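PDB 1VL5: BH2331 protein from Bacillus halodurans, which is of unknown specific function but is probably an S-adenosylmethionine-dependent methyltransferase. Local coordinates for residues Tyr153-Val156 with Glu157-Asp161; Met203-Thr207 with Glu208-Glu212; Ala77-Gly81 with Asn82-Gln86. All blocks are in the same frame, centred on the assembly; numbering follows the deposited sequence.

Contact 1: Tyr153-Val156 with Glu157-Asp161; sequences YNYV and EKERD
Tyr153 and Glu157 form one of two CH-pi contacts in this piece of helix, each joining a tyrosine to the glutamate four residues on. Glu157 CG lies over one face of the Tyr153 ring, 3.9 Å from its centroid and displaced toward the rim. With CG of Tyr153 anti to its backbone N (chi1 172°), the ring runs along the helix toward the next turn, where Glu157, bent at its second torsion, brings its carboxylate over the hydroxyl end. There Glu157 OE2 comes within 3.4 Å of Tyr153 CE1, the carboxylate turned 27° from the ring. Putting an alanine at Tyr153 would probably open a gap beside the buried Glu157 and leave its bent chain free to turn. Tyr155 and Glu159 repeat the pattern at a more exposed position, beside helix 207-218: Glu159 CG sits 4.0 Å from the Tyr155 ring centroid, and the carboxylate is nearly parallel to the ring, 13° apart.

Successive i to i+4 bonds carry the backbone of helix 147-160: Glu157 N to Tyr153 O and Glu159 N to Tyr155 O are both 3.0 Å, whereas Arg160 N to Val156 O lengthens to 3.3 Å just before Asp161 leaves helical geometry. The helix follows the strand 134-142 of the class I methyltransferase sheet and packs against two others: Val156 touches Trp199 of helix 196-202 and Phe216 of helix 207-218.

Polar ends look outward from the stretch. Arg160 NH2 bonds to Trp199 O while its guanidinium makes a cation-pi contact with the same residue, and Asn154 OD1 accepts from His164 NE2 and Ala167 N.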
ATOM      1  N   TYR A 153       8.952  -8.162  11.834  1.00 26.35           N
ATOM      2  CA  TYR A 153       7.696  -7.573  11.390  1.00 28.41           C
ATOM      3  C   TYR A 153       7.304  -8.258  10.097  1.00 29.99           C
ATOM      4  O   TYR A 153       6.195  -8.719   9.951  1.00 31.67           O
ATOM      5  CB  TYR A 153       7.820  -6.039  11.180  1.00 29.87           C
ATOM      6  CG  TYR A 153       6.599  -5.463  10.536  1.00 28.63           C
ATOM      7  CD1 TYR A 153       5.404  -5.403  11.229  1.00 32.34           C
ATOM      8  CD2 TYR A 153       6.610  -5.024   9.195  1.00 30.28           C
ATOM      9  CE1 TYR A 153       4.224  -4.904  10.616  1.00 34.60           C
ATOM     10  CE2 TYR A 153       5.399  -4.545   8.569  1.00 32.43           C
ATOM     11  CZ  TYR A 153       4.238  -4.495   9.288  1.00 31.74           C
ATOM     12  OH  TYR A 153       3.048  -4.029   8.704  1.00 37.61           O
ATOM     13  N   ASN A 154       8.243  -8.361   9.167  1.00 29.41           N
ATOM     14  CA  ASN A 154       7.955  -8.954   7.897  1.00 27.87           C
ATOM     15  C   ASN A 154       7.659 -10.478   8.009  1.00 30.30           C
ATOM     16  O   ASN A 154       6.777 -10.991   7.306  1.00 28.98           O
ATOM     17  CB  ASN A 154       9.097  -8.685   6.920  1.00 29.35           C
ATOM     18  CG  ASN A 154       8.907  -7.398   6.173  1.00 26.21           C
ATOM     19  OD1 ASN A 154       7.936  -7.266   5.432  1.00 30.60           O
ATOM     20  ND2 ASN A 154       9.780  -6.411   6.412  1.00 27.53           N
ATOM     21  N   TYR A 155       8.396 -11.187   8.862  1.00 30.38           N
ATOM     22  CA  TYR A 155       8.126 -12.635   9.069  1.00 30.25           C
ATOM     23  C   TYR A 155       6.678 -12.845   9.549  1.00 30.85           C
ATOM     24  O   TYR A 155       5.912 -13.676   9.037  1.00 30.25           O
ATOM     25  CB  TYR A 155       9.116 -13.244  10.076  1.00 35.54           C
ATOM     26  CG  TYR A 155       8.769 -14.673  10.446  1.00 33.33           C
ATOM     27  CD1 TYR A 155       9.277 -15.740   9.732  1.00 43.70           C
ATOM     28  CD2 TYR A 155       7.901 -14.939  11.505  1.00 37.02           C
ATOM     29  CE1 TYR A 155       8.917 -17.067  10.073  1.00 48.56           C
ATOM     30  CE2 TYR A 155       7.537 -16.242  11.849  1.00 45.87           C
ATOM     31  CZ  TYR A 155       8.032 -17.311  11.141  1.00 48.11           C
ATOM     32  OH  TYR A 155       7.638 -18.617  11.547  1.00 48.32           O
ATOM     33  N   VAL A 156       6.276 -12.028  10.499  1.00 30.35           N
ATOM     34  CA  VAL A 156       4.914 -12.050  11.020  1.00 29.63           C
ATOM     35  C   VAL A 156       3.839 -11.734   9.971  1.00 30.57           C
ATOM     36  O   VAL A 156       2.779 -12.398   9.901  1.00 26.28           O
ATOM     37  CB  VAL A 156       4.830 -11.086  12.232  1.00 31.77           C
ATOM     38  CG1 VAL A 156       3.427 -10.914  12.683  1.00 37.78           C
ATOM     39  CG2 VAL A 156       5.741 -11.634  13.413  1.00 34.19           C
ATOM     40  N   GLU A 157       4.093 -10.718   9.149  1.00 28.30           N
ATOM     41  CA  GLU A 157       3.182 -10.367   8.063  1.00 30.66           C
ATOM     42  C   GLU A 157       2.966 -11.526   7.082  1.00 27.47           C
ATOM     43  O   GLU A 157       1.826 -11.781   6.606  1.00 29.69           O
ATOM     44  CB  GLU A 157       3.761  -9.187   7.293  1.00 33.08           C
ATOM     45  CG  GLU A 157       3.699  -7.902   8.011  1.00 33.69           C
ATOM     46  CD  GLU A 157       2.277  -7.487   8.284  1.00 37.25           C
ATOM     47  OE1 GLU A 157       1.454  -7.433   7.352  1.00 41.88           O
ATOM     48  OE2 GLU A 157       1.990  -7.219   9.457  1.00 46.19           O
ATOM     49  N   LYS A 158       4.062 -12.206   6.772  1.00 26.44           N
ATOM     50  CA  LYS A 158       4.006 -13.316   5.843  1.00 27.37           C
ATOM     51  C   LYS A 158       3.364 -14.597   6.385  1.00 29.22           C
ATOM     52  O   LYS A 158       2.729 -15.337   5.645  1.00 30.85           O
ATOM     53  CB  LYS A 158       5.344 -13.632   5.251  1.00 28.86           C
ATOM     54  CG  LYS A 158       5.204 -14.326   3.873  1.00 34.96           C
ATOM     55  CD  LYS A 158       6.547 -14.251   3.139  1.00 48.65           C
ATOM     56  CE  LYS A 158       6.607 -15.182   1.941  1.00 49.65           C
ATOM     57  NZ  LYS A 158       5.253 -15.620   1.514  1.00 59.99           N
ATOM     58  N   GLU A 159       3.538 -14.862   7.665  1.00 27.31           N
ATOM     59  CA  GLU A 159       2.798 -15.967   8.276  1.00 30.44           C
ATOM     60  C   GLU A 159       1.319 -15.761   8.168  1.00 29.76           C
ATOM     61  O   GLU A 159       0.594 -16.677   7.932  1.00 34.22           O
ATOM     62  CB  GLU A 159       3.184 -16.123   9.731  1.00 29.33           C
ATOM     63  CG  GLU A 159       4.534 -16.704   9.906  1.00 31.10           C
ATOM     64  CD  GLU A 159       4.723 -18.050   9.231  1.00 37.34           C
ATOM     65  OE1 GLU A 159       4.044 -19.043   9.561  1.00 32.78           O
ATOM     66  OE2 GLU A 159       5.588 -18.086   8.350  1.00 35.06           O
ATOM     67  N   ARG A 160       0.884 -14.535   8.330  1.00 29.09           N
ATOM     68  CA  ARG A 160      -0.510 -14.193   8.265  1.00 29.96           C
ATOM     69  C   ARG A 160      -1.076 -14.095   6.820  1.00 31.07           C
ATOM     70  O   ARG A 160      -2.240 -14.437   6.590  1.00 32.22           O
ATOM     71  CB  ARG A 160      -0.685 -12.912   9.055  1.00 29.60           C
ATOM     72  CG  ARG A 160      -2.113 -12.379   9.070  1.00 31.13           C
ATOM     73  CD  ARG A 160      -2.159 -11.183   8.239  1.00 31.17           C
ATOM     74  NE  ARG A 160      -3.480 -10.639   8.144  1.00 32.26           N
ATOM     75  CZ  ARG A 160      -3.748  -9.607   7.381  1.00 34.74           C
ATOM     76  NH1 ARG A 160      -2.781  -9.028   6.648  1.00 33.63           N
ATOM     77  NH2 ARG A 160      -4.969  -9.148   7.342  1.00 30.34           N
ATOM     78  N   ASP A 161      -0.240 -13.659   5.867  1.00 31.17           N
ATOM     79  CA  ASP A 161      -0.607 -13.509   4.460  1.00 31.22           C
ATOM     80  C   ASP A 161       0.507 -14.052   3.592  1.00 31.15           C
ATOM     81  O   ASP A 161       1.488 -13.383   3.334  1.00 28.92           O
ATOM     82  CB  ASP A 161      -0.883 -12.048   4.137  1.00 33.16           C
ATOM     83  CG  ASP A 161      -1.274 -11.816   2.668  1.00 29.44           C
ATOM     84  OD1 ASP A 161      -1.422 -12.771   1.913  1.00 27.26           O
ATOM     85  OD2 ASP A 161      -1.387 -10.644   2.286  1.00 41.51           O
TER

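Contact 2: Met203-Thr207 with Glu208-Glu212; sequences MNVTT and EKKQE
Val205 presses on Lys209 and Lys210 in the tightest packing here. Its CG1 lies 3.4 Å from Lys209 CG, closer than usual for two carbons, and 3.5 Å from CG of the next residue, Lys210. Beyond this packing, Lys209 NZ has a long, weak ion pair with Glu159 of helix 147-160. Beside this apolar wedge, Thr206 caps the first turn of helix 207-218. Its OG1 stands between the backbone N and the carbonyl carbon (chi1 61°), turned to accept from Lys209 N at 2.9 Å, with an N-H...O angle of 157°. Thr206 O takes Lys210 N, also at 2.9 Å.

Two helices meet here in a compact turn. Helix 196-202 closes with a Schellman motif in which Asn204, at positive phi, is the C-prime residue, and after the single residue Val205, Thr206 is the N-cap of the next helix. Lys210, whose CG passes 3.2 Å from Thr206 O, spans the junction: its NZ forms salt bridges with Asp201 and Glu197 of the preceding helix.

The other side is much looser. Thr207 and Glu208 are exposed, and between them the segments meet mainly through backbone. Thr207 O receives Gln211 N at 3.0 Å, but the side chain of Gln211 looks along the helix to Asp215.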
HETATM    1  N   MSE A 203      -7.565 -12.656   6.814  1.00 32.30           N
HETATM    2  CA  MSE A 203      -6.893 -13.577   5.894  1.00 33.14           C
HETATM    3  C   MSE A 203      -7.358 -15.014   6.034  1.00 33.28           C
HETATM    4  O   MSE A 203      -6.718 -15.895   5.481  1.00 35.76           O
HETATM    5  CB  MSE A 203      -5.367 -13.550   6.067  1.00 33.43           C
HETATM    6  CG  MSE A 203      -4.692 -12.343   5.486  1.00 39.35           C
HETATM    7 SE   MSE A 203      -5.098 -12.093   3.592  1.00 50.69          SE
HETATM    8  CE  MSE A 203      -4.860 -13.972   2.914  1.00 57.61           C
ATOM      9  N   ASN A 204      -8.440 -15.273   6.757  1.00 32.13           N
ATOM     10  CA  ASN A 204      -8.934 -16.654   6.934  1.00 34.14           C
ATOM     11  C   ASN A 204      -7.845 -17.624   7.435  1.00 33.47           C
ATOM     12  O   ASN A 204      -7.763 -18.773   7.026  1.00 33.46           O
ATOM     13  CB  ASN A 204      -9.558 -17.160   5.639  1.00 33.59           C
ATOM     14  CG  ASN A 204     -10.802 -16.384   5.264  1.00 40.48           C
ATOM     15  OD1 ASN A 204     -11.698 -16.199   6.085  1.00 42.26           O
ATOM     16  ND2 ASN A 204     -10.854 -15.905   4.026  1.00 49.81           N
ATOM     17  N   VAL A 205      -7.047 -17.155   8.377  1.00 31.64           N
ATOM     18  CA  VAL A 205      -5.998 -17.986   8.975  1.00 33.19           C
ATOM     19  C   VAL A 205      -6.668 -19.045   9.835  1.00 34.48           C
ATOM     20  O   VAL A 205      -7.674 -18.744  10.476  1.00 36.57           O
ATOM     21  CB  VAL A 205      -5.057 -17.134   9.854  1.00 32.70           C
ATOM     22  CG1 VAL A 205      -3.927 -17.987  10.432  1.00 35.27           C
ATOM     23  CG2 VAL A 205      -4.485 -15.957   9.053  1.00 33.40           C
ATOM     24  N   THR A 206      -6.118 -20.263   9.865  1.00 32.15           N
ATOM     25  CA  THR A 206      -6.703 -21.343  10.645  1.00 32.95           C
ATOM     26  C   THR A 206      -6.531 -21.082  12.115  1.00 30.97           C
ATOM     27  O   THR A 206      -5.593 -20.433  12.523  1.00 29.03           O
ATOM     28  CB  THR A 206      -6.061 -22.748  10.358  1.00 34.40           C
ATOM     29  OG1 THR A 206      -4.667 -22.722  10.690  1.00 28.94           O
ATOM     30  CG2 THR A 206      -6.206 -23.149   8.918  1.00 34.75           C
ATOM     31  N   THR A 207      -7.404 -21.649  12.927  1.00 30.19           N
ATOM     32  CA  THR A 207      -7.239 -21.512  14.376  1.00 32.73           C
ATOM     33  C   THR A 207      -5.838 -22.038  14.826  1.00 32.11           C
ATOM     34  O   THR A 207      -5.193 -21.467  15.701  1.00 30.19           O
ATOM     35  CB  THR A 207      -8.423 -22.159  15.190  1.00 33.28           C
ATOM     36  OG1 THR A 207      -8.061 -23.440  15.673  1.00 36.16           O
ATOM     37  CG2 THR A 207      -9.712 -22.284  14.364  1.00 31.05           C
ATOM     38  N   GLU A 208      -5.366 -23.114  14.195  1.00 34.71           N
ATOM     39  CA  GLU A 208      -4.049 -23.669  14.514  1.00 35.34           C
ATOM     40  C   GLU A 208      -2.915 -22.733  14.153  1.00 31.14           C
ATOM     41  O   GLU A 208      -1.960 -22.578  14.930  1.00 29.85           O
ATOM     42  CB  GLU A 208      -3.818 -25.013  13.801  1.00 37.58           C
ATOM     43  CG  GLU A 208      -4.196 -26.216  14.634  1.00 42.37           C
ATOM     44  CD  GLU A 208      -4.099 -27.517  13.843  1.00 45.48           C
ATOM     45  OE1 GLU A 208      -4.680 -27.572  12.730  1.00 58.79           O
ATOM     46  OE2 GLU A 208      -3.450 -28.472  14.342  1.00 56.01           O
ATOM     47  N   LYS A 209      -2.988 -22.154  12.963  1.00 28.23           N
ATOM     48  CA  LYS A 209      -1.975 -21.231  12.516  1.00 30.91           C
ATOM     49  C   LYS A 209      -1.978 -19.960  13.395  1.00 31.37           C
ATOM     50  O   LYS A 209      -0.923 -19.379  13.687  1.00 31.27           O
ATOM     51  CB  LYS A 209      -2.195 -20.920  11.042  1.00 34.36           C
ATOM     52  CG  LYS A 209      -1.191 -19.929  10.422  1.00 44.46           C
ATOM     53  CD  LYS A 209       0.223 -20.505  10.475  1.00 52.34           C
ATOM     54  CE  LYS A 209       1.185 -19.819   9.567  1.00 44.50           C
ATOM     55  NZ  LYS A 209       0.871 -19.919   8.127  1.00 41.23           N
ATOM     56  N   LYS A 210      -3.167 -19.544  13.846  1.00 29.14           N
ATOM     57  CA  LYS A 210      -3.256 -18.366  14.703  1.00 28.40           C
ATOM     58  C   LYS A 210      -2.591 -18.669  16.036  1.00 28.60           C
ATOM     59  O   LYS A 210      -1.927 -17.809  16.604  1.00 30.21           O
ATOM     60  CB  LYS A 210      -4.713 -17.872  14.901  1.00 25.07           C
ATOM     61  CG  LYS A 210      -5.401 -17.394  13.595  1.00 28.31           C
ATOM     62  CD  LYS A 210      -6.857 -16.800  13.827  1.00 25.79           C
ATOM     63  CE  LYS A 210      -7.789 -17.815  14.333  1.00 28.46           C
ATOM     64  NZ  LYS A 210      -9.196 -17.294  14.391  1.00 31.03           N
ATOM     65  N   GLN A 211      -2.751 -19.889  16.529  1.00 28.37           N
ATOM     66  CA  GLN A 211      -2.123 -20.259  17.791  1.00 28.35           C
ATOM     67  C   GLN A 211      -0.595 -20.280  17.634  1.00 29.41           C
ATOM     68  O   GLN A 211       0.170 -19.888  18.529  1.00 29.05           O
ATOM     69  CB  GLN A 211      -2.578 -21.667  18.207  1.00 30.78           C
ATOM     70  CG  GLN A 211      -2.056 -22.094  19.578  1.00 28.16           C
ATOM     71  CD  GLN A 211      -2.662 -21.214  20.653  1.00 37.83           C
ATOM     72  OE1 GLN A 211      -3.884 -21.196  20.824  1.00 36.69           O
ATOM     73  NE2 GLN A 211      -1.827 -20.479  21.374  1.00 43.28           N
ATOM     74  N   GLU A 212      -0.153 -20.793  16.492  1.00 29.78           N
ATOM     75  CA  GLU A 212       1.270 -20.945  16.241  1.00 30.25           C
ATOM     76  C   GLU A 212       1.898 -19.545  16.170  1.00 29.02           C
ATOM     77  O   GLU A 212       2.926 -19.279  16.764  1.00 29.18           O
ATOM     78  CB  GLU A 212       1.485 -21.679  14.917  1.00 31.31           C
ATOM     79  CG  GLU A 212       2.952 -21.838  14.595  1.00 36.01           C
ATOM     80  CD  GLU A 212       3.179 -22.343  13.191  1.00 34.64           C
ATOM     81  OE1 GLU A 212       2.719 -21.662  12.256  1.00 29.93           O
ATOM     82  OE2 GLU A 212       3.796 -23.412  13.029  1.00 32.82           O
TER

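Contact 3: Ala77-Gly81 with Asn82-Gln86; sequences AFIEG and NGHQQ
Phe78 holds CG opposite its own backbone N (chi1 175°), and Asn82 turns CG away from its carbonyl carbon (chi1 -66°); together these rotations set the Asn82 amide beside the phenyl ring one helical turn earlier. The nitrogen does the touching: Asn82 ND2 stands over one face of Phe78, offset toward the rim, and is 3.7 Å from CZ. Ring and amide planes are 82° apart, so the amide meets the face almost upright instead of stacking on it. ND2 has its polar partner in Asn53 OD1 of helix 50-55, a bond that probably limits the rotation of the amide.

A second pair forms where Ile79 and His84 cross at about a right angle. Ile79 CG2 packs on His84 CB at 3.8 Å, while the imidazole CD2 approaches Ile79 O at 3.4 Å. Above the centre of the His84 ring lies Asn82 O, 3.8 Å from its plane.

The backbone shows how helix 69-81 gives way to the loop. Asn82 N is shared by two weak bonds, to Phe78 O at 3.3 Å and to Ile79 O at 3.0 Å. His84 N reaches back to Ile79 O with another weak but fairly straight bond, and Gly83 N meets Glu80 O at 3.0 Å from above the carbonyl plane. With Gly83 at positive phi, this pairing fits a Schellman motif, weak in its longer bond. The turn belongs to a beta-alpha-beta crossover of the Rossmann-like sheet, in which helix 69-81 connects parallel strands 61-66 and 87-91; Gln86 already bonds through its backbone to Val62. Ile79, buried, faces Ala52 of helix 50-55 together with Val87 and Tyr89 of the following strand, whereas Glu80 lies on the exposed side and pairs with Arg76.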
ATOM      1  N   ALA A  77     -17.741  -3.305  -9.534  1.00 26.80           N
ATOM      2  CA  ALA A  77     -19.002  -3.432  -8.812  1.00 29.73           C
ATOM      3  C   ALA A  77     -19.051  -2.385  -7.718  1.00 29.28           C
ATOM      4  O   ALA A  77     -20.049  -1.726  -7.566  1.00 25.61           O
ATOM      5  CB  ALA A  77     -19.201  -4.836  -8.230  1.00 29.22           C
ATOM      6  N   PHE A  78     -17.955  -2.190  -7.017  1.00 28.19           N
ATOM      7  CA  PHE A  78     -17.934  -1.216  -5.973  1.00 30.48           C
ATOM      8  C   PHE A  78     -18.005   0.235  -6.511  1.00 33.67           C
ATOM      9  O   PHE A  78     -18.863   1.056  -6.074  1.00 31.53           O
ATOM     10  CB  PHE A  78     -16.677  -1.391  -5.156  1.00 31.36           C
ATOM     11  CG  PHE A  78     -16.500  -0.332  -4.099  1.00 29.75           C
ATOM     12  CD1 PHE A  78     -17.314  -0.304  -2.998  1.00 38.35           C
ATOM     13  CD2 PHE A  78     -15.468   0.585  -4.183  1.00 32.98           C
ATOM     14  CE1 PHE A  78     -17.131   0.647  -2.011  1.00 43.34           C
ATOM     15  CE2 PHE A  78     -15.296   1.521  -3.220  1.00 29.91           C
ATOM     16  CZ  PHE A  78     -16.106   1.548  -2.119  1.00 34.39           C
ATOM     17  N   ILE A  79     -17.149   0.525  -7.495  1.00 30.47           N
ATOM     18  CA  ILE A  79     -17.028   1.879  -8.036  1.00 28.61           C
ATOM     19  C   ILE A  79     -18.317   2.299  -8.764  1.00 32.84           C
ATOM     20  O   ILE A  79     -18.854   3.437  -8.543  1.00 30.02           O
ATOM     21  CB  ILE A  79     -15.744   1.981  -8.912  1.00 27.62           C
ATOM     22  CG1 ILE A  79     -14.509   1.833  -8.038  1.00 29.59           C
ATOM     23  CG2 ILE A  79     -15.727   3.298  -9.780  1.00 29.14           C
ATOM     24  CD1 ILE A  79     -13.239   1.489  -8.796  1.00 29.87           C
ATOM     25  N   GLU A  80     -18.881   1.390  -9.576  1.00 30.64           N
ATOM     26  CA  GLU A  80     -20.078   1.762 -10.321  1.00 31.45           C
ATOM     27  C   GLU A  80     -21.296   1.825  -9.387  1.00 32.97           C
ATOM     28  O   GLU A  80     -22.278   2.541  -9.667  1.00 30.77           O
ATOM     29  CB  GLU A  80     -20.332   0.854 -11.527  1.00 30.86           C
ATOM     30  CG  GLU A  80     -21.018  -0.446 -11.216  1.00 39.08           C
ATOM     31  CD  GLU A  80     -21.170  -1.396 -12.442  1.00 40.77           C
ATOM     32  OE1 GLU A  80     -20.923  -0.982 -13.602  1.00 39.50           O
ATOM     33  OE2 GLU A  80     -21.555  -2.571 -12.218  1.00 49.19           O
ATOM     34  N   GLY A  81     -21.234   1.052  -8.305  1.00 31.15           N
ATOM     35  CA  GLY A  81     -22.156   1.158  -7.230  1.00 32.37           C
ATOM     36  C   GLY A  81     -22.270   2.554  -6.610  1.00 32.63           C
ATOM     37  O   GLY A  81     -23.363   2.946  -6.170  1.00 32.78           O
ATOM     38  N   ASN A  82     -21.168   3.301  -6.589  1.00 33.32           N
ATOM     39  CA  ASN A  82     -21.182   4.694  -6.112  1.00 33.10           C
ATOM     40  C   ASN A  82     -21.407   5.709  -7.180  1.00 33.68           C
ATOM     41  O   ASN A  82     -21.360   6.914  -6.920  1.00 30.31           O
ATOM     42  CB  ASN A  82     -19.902   5.013  -5.358  1.00 33.56           C
ATOM     43  CG  ASN A  82     -19.800   4.224  -4.070  1.00 35.74           C
ATOM     44  OD1 ASN A  82     -20.793   4.053  -3.360  1.00 36.80           O
ATOM     45  ND2 ASN A  82     -18.624   3.704  -3.784  1.00 34.37           N
ATOM     46  N   GLY A  83     -21.738   5.236  -8.373  1.00 30.87           N
ATOM     47  CA  GLY A  83     -22.135   6.131  -9.451  1.00 31.70           C
ATOM     48  C   GLY A  83     -20.989   6.776 -10.190  1.00 30.62           C
ATOM     49  O   GLY A  83     -21.186   7.789 -10.823  1.00 32.69           O
ATOM     50  N   HIS A  84     -19.776   6.228 -10.119  1.00 34.71           N
ATOM     51  CA  HIS A  84     -18.657   6.833 -10.866  1.00 34.46           C
ATOM     52  C   HIS A  84     -18.561   6.211 -12.281  1.00 36.82           C
ATOM     53  O   HIS A  84     -18.386   5.009 -12.402  1.00 34.16           O
ATOM     54  CB  HIS A  84     -17.351   6.675 -10.125  1.00 33.87           C
ATOM     55  CG  HIS A  84     -17.437   7.054  -8.681  1.00 29.57           C
ATOM     56  ND1 HIS A  84     -17.828   8.302  -8.266  1.00 29.78           N
ATOM     57  CD2 HIS A  84     -17.291   6.317  -7.562  1.00 32.04           C
ATOM     58  CE1 HIS A  84     -17.807   8.348  -6.946  1.00 34.26           C
ATOM     59  NE2 HIS A  84     -17.483   7.154  -6.494  1.00 31.14           N
ATOM     60  N   GLN A  85     -18.637   7.047 -13.325  1.00 39.12           N
ATOM     61  CA  GLN A  85     -18.687   6.556 -14.708  1.00 41.19           C
ATOM     62  C   GLN A  85     -17.505   6.992 -15.601  1.00 41.46           C
ATOM     63  O   GLN A  85     -17.498   6.703 -16.776  1.00 43.94           O
ATOM     64  CB  GLN A  85     -20.042   6.917 -15.357  1.00 41.38           C
ATOM     65  N   GLN A  86     -16.507   7.677 -15.085  1.00 39.82           N
ATOM     66  CA  GLN A  86     -15.328   7.955 -15.934  1.00 40.11           C
ATOM     67  C   GLN A  86     -14.117   7.160 -15.429  1.00 35.79           C
ATOM     68  O   GLN A  86     -12.983   7.704 -15.337  1.00 33.69           O
ATOM     69  CB  GLN A  86     -15.000   9.454 -16.007  1.00 41.95           C
TER

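From the N terminus, contact 3 comes first, rounding the turn from helix 69-81 into strand 87-91 within the Rossmann-like core. Contact 1 follows near the end of helix 147-160, and contact 2 then turns from helix 196-202 into helix 207-218, ahead of strand 236-250. All three are local and lie in series; none nests within or crosses another. Contacts 1 and 2, with centres about 12 Å apart, touch where Arg160 O packs on Met203 CB at 3.3 Å, so the end of helix 147-160 meets the turn at 203-207. Contact 3 is remote, about 33 Å from contact 1 between centres, on the opposite side of the chain's centre.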